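Side-chain contacts in manganese-binding protein (Chlamydia trachomatis, PDB 6NSI), which binds iron, manganese and nickel ions, with a preference for ferrous iron, and delivers them to the membrane permease of an ABC-type metal importer: residues M10-D13 / C14-I18; P126-E129 / E130-K134; L232-D235 / A236-I240. All blocks are in the same frame, centred on the assembly; numbering follows the deposited sequence.

Contact 1 (M10-D13 / C14-I18)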
loop_
_atom_site.group_PDB
_atom_site.type_symbol
_atom_site.label_atom_id
_atom_site.label_comp_id
_atom_site.label_asym_id
_atom_site.label_seq_id
_atom_site.Cartn_x
_atom_site.Cartn_y
_atom_site.Cartn_z
ATOM N N MET A 10 -6.220 1.466 -5.139
ATOM C CA MET A 10 -6.084 1.996 -3.789
ATOM C C MET A 10 -6.487 3.465 -3.751
ATOM O O MET A 10 -7.113 3.926 -2.788
ATOM C CB MET A 10 -4.652 1.786 -3.310
ATOM C CG MET A 10 -4.273 0.301 -3.248
ATOM S SD MET A 10 -3.626 -0.358 -4.816
ATOM C CE MET A 10 -1.974 0.341 -4.775
ATOM N N ILE A 11 -6.170 4.202 -4.820
ATOM C CA ILE A 11 -6.663 5.564 -4.969
ATOM C C ILE A 11 -8.113 5.568 -5.435
ATOM O O ILE A 11 -8.956 6.257 -4.854
ATOM C CB ILE A 11 -5.760 6.346 -5.937
ATOM C CG1 ILE A 11 -4.372 6.506 -5.328
ATOM C CG2 ILE A 11 -6.358 7.708 -6.249
ATOM C CD1 ILE A 11 -3.332 6.855 -6.345
ATOM N N CYS A 12 -8.431 4.787 -6.472
ATOM C CA CYS A 12 -9.732 4.923 -7.134
ATOM C C CYS A 12 -10.896 4.655 -6.189
ATOM O O CYS A 12 -11.929 5.334 -6.256
ATOM C CB CYS A 12 -9.831 3.989 -8.337
ATOM S SG CYS A 12 -11.240 4.439 -9.427
ATOM N N ASP A 13 -10.764 3.662 -5.315
ATOM C CA ASP A 13 -11.896 3.316 -4.462
ATOM C C ASP A 13 -12.178 4.379 -3.420
ATOM O O ASP A 13 -13.308 4.464 -2.926
ATOM C CB ASP A 13 -11.654 1.972 -3.792
ATOM C CG ASP A 13 -11.606 0.833 -4.796
ATOM O OD1 ASP A 13 -11.874 1.074 -5.997
ATOM O OD2 ASP A 13 -11.294 -0.300 -4.391
ATOM N N CYS A 14 -11.182 5.194 -3.079
ATOM C CA CYS A 14 -11.420 6.308 -2.169
ATOM C C CYS A 14 -12.004 7.507 -2.913
ATOM O O CYS A 14 -12.941 8.143 -2.417
ATOM C CB CYS A 14 -10.126 6.691 -1.453
ATOM S SG CYS A 14 -9.339 5.307 -0.492
ATOM N N VAL A 15 -11.472 7.820 -4.103
ATOM C CA VAL A 15 -12.036 8.907 -4.911
ATOM C C VAL A 15 -13.514 8.653 -5.178
ATOM O O VAL A 15 -14.356 9.544 -5.017
ATOM C CB VAL A 15 -11.250 9.071 -6.228
ATOM C CG1 VAL A 15 -11.934 10.099 -7.124
ATOM C CG2 VAL A 15 -9.821 9.509 -5.962
ATOM N N SER A 16 -13.852 7.422 -5.580
ATOM C CA SER A 16 -15.230 7.101 -5.942
ATOM C C SER A 16 -16.176 7.257 -4.760
ATOM O O SER A 16 -17.361 7.563 -4.953
ATOM C CB SER A 16 -15.310 5.678 -6.497
ATOM O OG SER A 16 -14.460 5.534 -7.624
ATOM N N ARG A 17 -15.675 7.048 -3.537
ATOM C CA ARG A 17 -16.503 7.222 -2.347
ATOM C C ARG A 17 -16.777 8.695 -2.073
ATOM O O ARG A 17 -17.860 9.042 -1.596
ATOM C CB ARG A 17 -15.837 6.570 -1.125
ATOM C CG ARG A 17 -16.138 5.074 -0.929
ATOM C CD ARG A 17 -17.512 4.852 -0.286
ATOM N NE ARG A 17 -17.476 4.688 1.173
ATOM C CZ ARG A 17 -17.939 5.584 2.049
ATOM N NH1 ARG A 17 -18.463 6.733 1.627
ATOM N NH2 ARG A 17 -17.872 5.338 3.355
ATOM N N ILE A 18 -15.810 9.568 -2.357
ATOM C CA ILE A 18 -16.045 10.998 -2.183
ATOM C C ILE A 18 -17.043 11.508 -3.212
ATOM O O ILE A 18 -17.930 12.300 -2.884
ATOM C CB ILE A 18 -14.725 11.780 -2.263
ATOM C CG1 ILE A 18 -13.822 11.428 -1.086
ATOM C CG2 ILE A 18 -15.000 13.288 -2.306
ATOM C CD1 ILE A 18 -12.402 11.907 -1.275
#
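Ser16 turns back along helix 9-19 to the carbonyl of Cys12, one helical turn earlier. Ser16 CB lies 3.4 Å from Cys12 O, and Ser16 OG, at the tip, donates a hydrogen bond of 2.9 Å to that same Cys12 O. The torsion responsible places OG beside its own backbone N and anti to the carbonyl carbon (chi1 -58°), which turns the hydroxyl back toward the preceding turn. Cys12 O also accepts the regular helical bond from Ser16 N, so two donors of a single residue grip one oxygen. They come from opposite faces of the carbonyl plane: OG stands well above it, at 37°, while the amide is tilted out by a smaller amount. Ser16 OG also lies 3.8 Å from Cys12 SG, a loose van der Waals contact.

A second, apolar pair runs along the buried flank. Ile11 and Val15 lie side by side and point the same way, their CG2 methyls 3.9 Å apart, while Val15 CG2 also sits 3.5 Å from Ile11 O. Ile11 O accepts Val15 N at 3.1 Å in a nearly straight bond. On the Asp13 side, Arg17 CG rests 3.5 Å from Asp13 O; the charged ends then part, Asp13 pairing with Arg9 and Arg17 with Glu142.

This helix is the crossover of the beta-alpha-beta unit formed with parallel strands 3-6 and 24-27. Cys12, Val15 and Ser16 pack on strand 24-27, Cys14 and Ile18 meet helix 107-124, and Arg17 and Ile18 touch helix 129-154, so the helix is packed between sheet and helices.

Contact 2 (P126-E129 / E130-K134)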
loop_
_atom_site.group_PDB
_atom_site.type_symbol
_atom_site.label_atom_id
_atom_site.label_comp_id
_atom_site.label_asym_id
_atom_site.label_seq_id
_atom_site.Cartn_x
_atom_site.Cartn_y
_atom_site.Cartn_z
ATOM N N PRO A 126 -16.405 22.980 -7.469
ATOM C CA PRO A 126 -17.120 23.693 -6.389
ATOM C C PRO A 126 -18.616 23.428 -6.392
ATOM O O PRO A 126 -19.243 23.411 -5.323
ATOM C CB PRO A 126 -16.801 25.165 -6.670
ATOM C CG PRO A 126 -16.480 25.205 -8.156
ATOM C CD PRO A 126 -15.790 23.900 -8.442
ATOM N N GLN A 127 -19.205 23.192 -7.565
ATOM C CA GLN A 127 -20.620 22.848 -7.652
ATOM C C GLN A 127 -20.963 21.560 -6.902
ATOM O O GLN A 127 -22.135 21.331 -6.583
ATOM C CB GLN A 127 -21.029 22.736 -9.122
ATOM C CG GLN A 127 -20.401 21.565 -9.871
ATOM C CD GLN A 127 -19.124 21.940 -10.601
ATOM O OE1 GLN A 127 -18.302 22.710 -10.092
ATOM N NE2 GLN A 127 -18.946 21.390 -11.800
ATOM N N TYR A 128 -19.981 20.719 -6.600
ATOM C CA TYR A 128 -20.230 19.508 -5.833
ATOM C C TYR A 128 -19.630 19.554 -4.434
ATOM O O TYR A 128 -19.663 18.533 -3.728
ATOM C CB TYR A 128 -19.691 18.286 -6.590
ATOM C CG TYR A 128 -20.282 18.134 -7.973
ATOM C CD1 TYR A 128 -21.596 18.506 -8.229
ATOM C CD2 TYR A 128 -19.535 17.621 -9.022
ATOM C CE1 TYR A 128 -22.147 18.373 -9.490
ATOM C CE2 TYR A 128 -20.084 17.484 -10.293
ATOM C CZ TYR A 128 -21.394 17.865 -10.517
ATOM O OH TYR A 128 -21.954 17.735 -11.769
ATOM N N GLU A 129 -19.101 20.713 -4.013
ATOM C CA GLU A 129 -18.352 20.874 -2.766
ATOM C C GLU A 129 -19.042 20.196 -1.590
ATOM O O GLU A 129 -18.391 19.671 -0.679
ATOM C CB GLU A 129 -18.165 22.358 -2.445
ATOM C CG GLU A 129 -17.267 22.627 -1.253
ATOM C CD GLU A 129 -18.026 22.922 0.028
ATOM O OE1 GLU A 129 -17.481 23.628 0.905
ATOM O OE2 GLU A 129 -19.167 22.444 0.180
ATOM N N GLU A 130 -20.372 20.194 -1.617
ATOM C CA GLU A 130 -21.186 19.839 -0.466
ATOM C C GLU A 130 -21.467 18.344 -0.386
ATOM O O GLU A 130 -21.250 17.731 0.666
ATOM C CB GLU A 130 -22.477 20.666 -0.528
ATOM C CG GLU A 130 -22.186 22.164 -0.367
ATOM C CD GLU A 130 -22.472 22.977 -1.634
ATOM O OE1 GLU A 130 -23.102 24.053 -1.515
ATOM O OE2 GLU A 130 -22.057 22.544 -2.737
ATOM N N ASP A 131 -21.923 17.736 -1.482
ATOM C CA ASP A 131 -22.036 16.281 -1.507
ATOM C C ASP A 131 -20.666 15.629 -1.364
ATOM O O ASP A 131 -20.503 14.654 -0.616
ATOM C CB ASP A 131 -22.718 15.828 -2.795
ATOM C CG ASP A 131 -24.210 15.616 -2.614
ATOM O OD1 ASP A 131 -24.799 14.837 -3.395
ATOM O OD2 ASP A 131 -24.790 16.230 -1.685
ATOM N N PHE A 132 -19.663 16.181 -2.051
ATOM C CA PHE A 132 -18.302 15.668 -1.935
ATOM C C PHE A 132 -17.847 15.656 -0.484
ATOM O O PHE A 132 -17.268 14.671 -0.010
ATOM C CB PHE A 132 -17.348 16.516 -2.777
ATOM C CG PHE A 132 -17.383 16.196 -4.240
ATOM C CD1 PHE A 132 -18.350 15.343 -4.758
ATOM C CD2 PHE A 132 -16.445 16.753 -5.102
ATOM C CE1 PHE A 132 -18.383 15.049 -6.117
ATOM C CE2 PHE A 132 -16.470 16.463 -6.454
ATOM C CZ PHE A 132 -17.438 15.609 -6.962
ATOM N N GLN A 133 -18.104 16.750 0.235
ATOM C CA GLN A 133 -17.601 16.872 1.595
ATOM C C GLN A 133 -18.325 15.918 2.535
ATOM O O GLN A 133 -17.688 15.263 3.371
ATOM C CB GLN A 133 -17.730 18.314 2.074
ATOM C CG GLN A 133 -17.035 18.575 3.386
ATOM C CD GLN A 133 -15.580 18.163 3.356
ATOM O OE1 GLN A 133 -14.773 18.741 2.621
ATOM N NE2 GLN A 133 -15.233 17.153 4.154
ATOM N N LYS A 134 -19.652 15.815 2.392
ATOM C CA LYS A 134 -20.435 14.856 3.167
ATOM C C LYS A 134 -19.861 13.448 3.057
ATOM O O LYS A 134 -19.656 12.764 4.070
ATOM C CB LYS A 134 -21.891 14.867 2.690
ATOM C CG LYS A 134 -22.914 14.595 3.788
ATOM C CD LYS A 134 -22.610 15.418 5.037
ATOM C CE LYS A 134 -23.883 15.804 5.786
ATOM N NZ LYS A 134 -23.630 16.071 7.232
HETATM O O HOH W 1 -15.655 21.754 1.608
#
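Tyr128 CB sits over the middle of one face of the Phe132 ring, 3.4 Å from its centroid and only 10° off the ring normal, a well-formed CH-pi contact. The tyrosine ring continues across obliquely, with Tyr128 CD2 3.6 Å from Phe132 CZ. The two ring planes are inclined at 55°.

The backbone sets this arrangement. Tyr128 occupies the N-cap position of helix 129-154, and Tyr128 O accepts Phe132 N at 2.9 Å in a fairly straight bond, which brings the two residues together across the first turn. Phe132, its CG anti to the carbonyl carbon (chi1 -79°), carries its ring back against Tyr128 CB. One face of the tyrosine ring is met by Gln127 CG, while Phe132 also packs on Leu121 and Ile122 of helix 107-124 and on Ile18 of helix 9-19.

Around the same turn, Glu129 and Gln133 are joined by a noticeably bent bond from Gln133 N to Glu129 O. A water adds to it, donating a weak bond to Glu129 OE1 and a longer one, 3.3 Å, to Gln133 OE1. Gln133 NE2 is hydrogen-bonded to Asp137, one turn further on.

Two carboxylates lie close at this helix start: Glu129 OE2 is 4.1 Å from Glu130 OE2, their planes almost perpendicular. Such proximity would be expected to raise the carboxylates' pKa somewhat, an effect that the positive helix N-terminus may offset.

Contact 3 (L232-D235 / A236-I240)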
loop_
_atom_site.group_PDB
_atom_site.type_symbol
_atom_site.label_atom_id
_atom_site.label_comp_id
_atom_site.label_asym_id
_atom_site.label_seq_id
_atom_site.Cartn_x
_atom_site.Cartn_y
_atom_site.Cartn_z
ATOM N N LEU A 232 2.773 -11.472 -7.096
ATOM C CA LEU A 232 4.248 -11.409 -7.002
ATOM C C LEU A 232 4.718 -12.843 -7.241
ATOM O O LEU A 232 4.122 -13.742 -6.688
ATOM C CB LEU A 232 4.726 -10.890 -5.646
ATOM C CG LEU A 232 6.206 -10.522 -5.590
ATOM C CD1 LEU A 232 6.433 -9.092 -6.032
ATOM C CD2 LEU A 232 6.792 -10.735 -4.211
ATOM N N ASN A 233 5.804 -13.008 -7.988
ATOM C CA ASN A 233 6.371 -14.352 -8.253
ATOM C C ASN A 233 6.713 -14.965 -6.896
ATOM O O ASN A 233 7.334 -14.319 -6.121
ATOM C CB ASN A 233 7.604 -14.253 -9.139
ATOM C CG ASN A 233 8.088 -15.587 -9.653
ATOM O OD1 ASN A 233 8.090 -16.573 -8.935
ATOM N ND2 ASN A 233 8.473 -15.622 -10.909
ATOM N N GLN A 234 6.363 -16.218 -6.692
ATOM C CA GLN A 234 6.518 -16.880 -5.403
ATOM C C GLN A 234 7.800 -17.692 -5.265
ATOM O O GLN A 234 8.023 -18.283 -4.196
ATOM C CB GLN A 234 5.319 -17.784 -5.145
ATOM C CG GLN A 234 4.006 -17.009 -5.115
ATOM C CD GLN A 234 2.782 -17.900 -5.163
ATOM O OE1 GLN A 234 2.796 -19.038 -4.683
ATOM N NE2 GLN A 234 1.717 -17.390 -5.768
ATOM N N ASP A 235 8.649 -17.727 -6.303
ATOM C CA ASP A 235 9.836 -18.586 -6.277
ATOM C C ASP A 235 10.705 -18.309 -5.049
ATOM O O ASP A 235 11.087 -19.235 -4.330
ATOM C CB ASP A 235 10.660 -18.409 -7.563
ATOM C CG ASP A 235 9.937 -18.914 -8.824
ATOM O OD1 ASP A 235 8.841 -19.524 -8.715
ATOM O OD2 ASP A 235 10.473 -18.683 -9.938
ATOM N N ALA A 236 10.999 -17.034 -4.768
ATOM C CA ALA A 236 11.967 -16.712 -3.718
ATOM C C ALA A 236 11.482 -17.171 -2.339
ATOM O O ALA A 236 12.224 -17.817 -1.587
ATOM C CB ALA A 236 12.255 -15.208 -3.716
ATOM N N LEU A 237 10.240 -16.848 -1.980
ATOM C CA LEU A 237 9.745 -17.289 -0.678
ATOM C C LEU A 237 9.654 -18.810 -0.620
ATOM O O LEU A 237 9.909 -19.410 0.428
ATOM C CB LEU A 237 8.386 -16.639 -0.354
ATOM C CG LEU A 237 8.367 -15.212 0.226
ATOM C CD1 LEU A 237 6.915 -14.659 0.396
ATOM C CD2 LEU A 237 9.149 -15.075 1.538
ATOM N N ARG A 238 9.311 -19.462 -1.736
ATOM C CA ARG A 238 9.250 -20.920 -1.694
ATOM C C ARG A 238 10.636 -21.521 -1.474
ATOM O O ARG A 238 10.770 -22.493 -0.722
ATOM C CB ARG A 238 8.596 -21.475 -2.958
ATOM C CG ARG A 238 7.088 -21.234 -2.985
ATOM C CD ARG A 238 6.320 -22.422 -3.561
ATOM N NE ARG A 238 4.939 -22.481 -3.073
ATOM C CZ ARG A 238 3.984 -21.636 -3.452
ATOM N NH1 ARG A 238 4.269 -20.678 -4.328
ATOM N NH2 ARG A 238 2.746 -21.741 -2.967
ATOM N N LYS A 239 11.677 -20.930 -2.086
ATOM C CA LYS A 239 13.059 -21.359 -1.836
ATOM C C LYS A 239 13.479 -21.092 -0.401
ATOM O O LYS A 239 14.135 -21.933 0.227
ATOM C CB LYS A 239 14.048 -20.641 -2.759
ATOM C CG LYS A 239 13.880 -20.874 -4.234
ATOM C CD LYS A 239 14.852 -19.964 -4.990
ATOM C CE LYS A 239 14.696 -20.089 -6.511
ATOM N NZ LYS A 239 14.149 -21.419 -6.919
ATOM N N ILE A 240 13.171 -19.901 0.113
ATOM C CA ILE A 240 13.502 -19.573 1.499
ATOM C C ILE A 240 12.908 -20.609 2.439
ATOM O O ILE A 240 13.584 -21.109 3.350
ATOM C CB ILE A 240 13.016 -18.147 1.833
ATOM C CG1 ILE A 240 13.940 -17.105 1.207
ATOM C CG2 ILE A 240 12.969 -17.920 3.342
ATOM C CD1 ILE A 240 13.266 -15.758 0.979
HETATM O O HOH W 2 8.400 -14.683 -3.559
#
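Asp235 O accepts the amide Lys239 N at 2.9 Å, with an N-H...O angle of 161°, the shortest sound polar bond linking 232-235 to 236-240. One residue earlier, Gln234 O takes Arg238 N at 3.0 Å, also close to straight. Two successive carbonyls therefore engage the amides four residues on, which is the geometric evidence that regular alpha-helical bonding is established as the chain leaves the loop.

The side chains follow these bonds. Lys239 lays its CG 3.2 Å from Asp235 O, and Lys239 CE comes within 4.5 Å of Asp235 CB, so the aliphatic part of the lysine runs past the aspartate. The charged ends do not meet: Asp235 OD2 and Lys239 NZ remain 5.5 Å apart. With chi1 at -73°, Arg238 likewise keeps its CG against Gln234 O, at 3.3 Å. Farther out, Arg238 and Gln234 extend side by side in the same direction; the modelled approach of the amide oxygen to the guanidinium is implausibly close, and its details are doubtful.

This is the first turn of helix 235-242, entered from the loop that follows strand 225-226. A water spans the junction, donating to Asn233 O and accepting a longer bond from Leu237 N.

Toward the interior, Leu237 is buried, its side chain about 8 Å from that of His168, one of the iron ligands. Ile240 packs on Ile211, Val214, Val215 and Ile218 of helix 208-221, while Leu232, in the loop, touches His168 itself.

How the contacts relate
The three contacts follow one another along the chain, each within or at the start of one helix. Contacts 1 and 2 are neighbours, their centres about 15 Å apart, and they touch where Ile18 CG2 meets Phe132 O at 3.5 Å; helix 9-19 is thereby packed on the beginning of helix 129-154. Contact 3, at the start of helix 235-242, lies across the chain's centre, about 32 Å from contact 1 and about 47 Å from contact 2 between centres. Contacts 1 and 3 thus approach the iron site from different parts of the fold, Met10 lying near ligands Asp260 and His102 and Leu237 near His168, whereas contact 2 is packing remote from the metal.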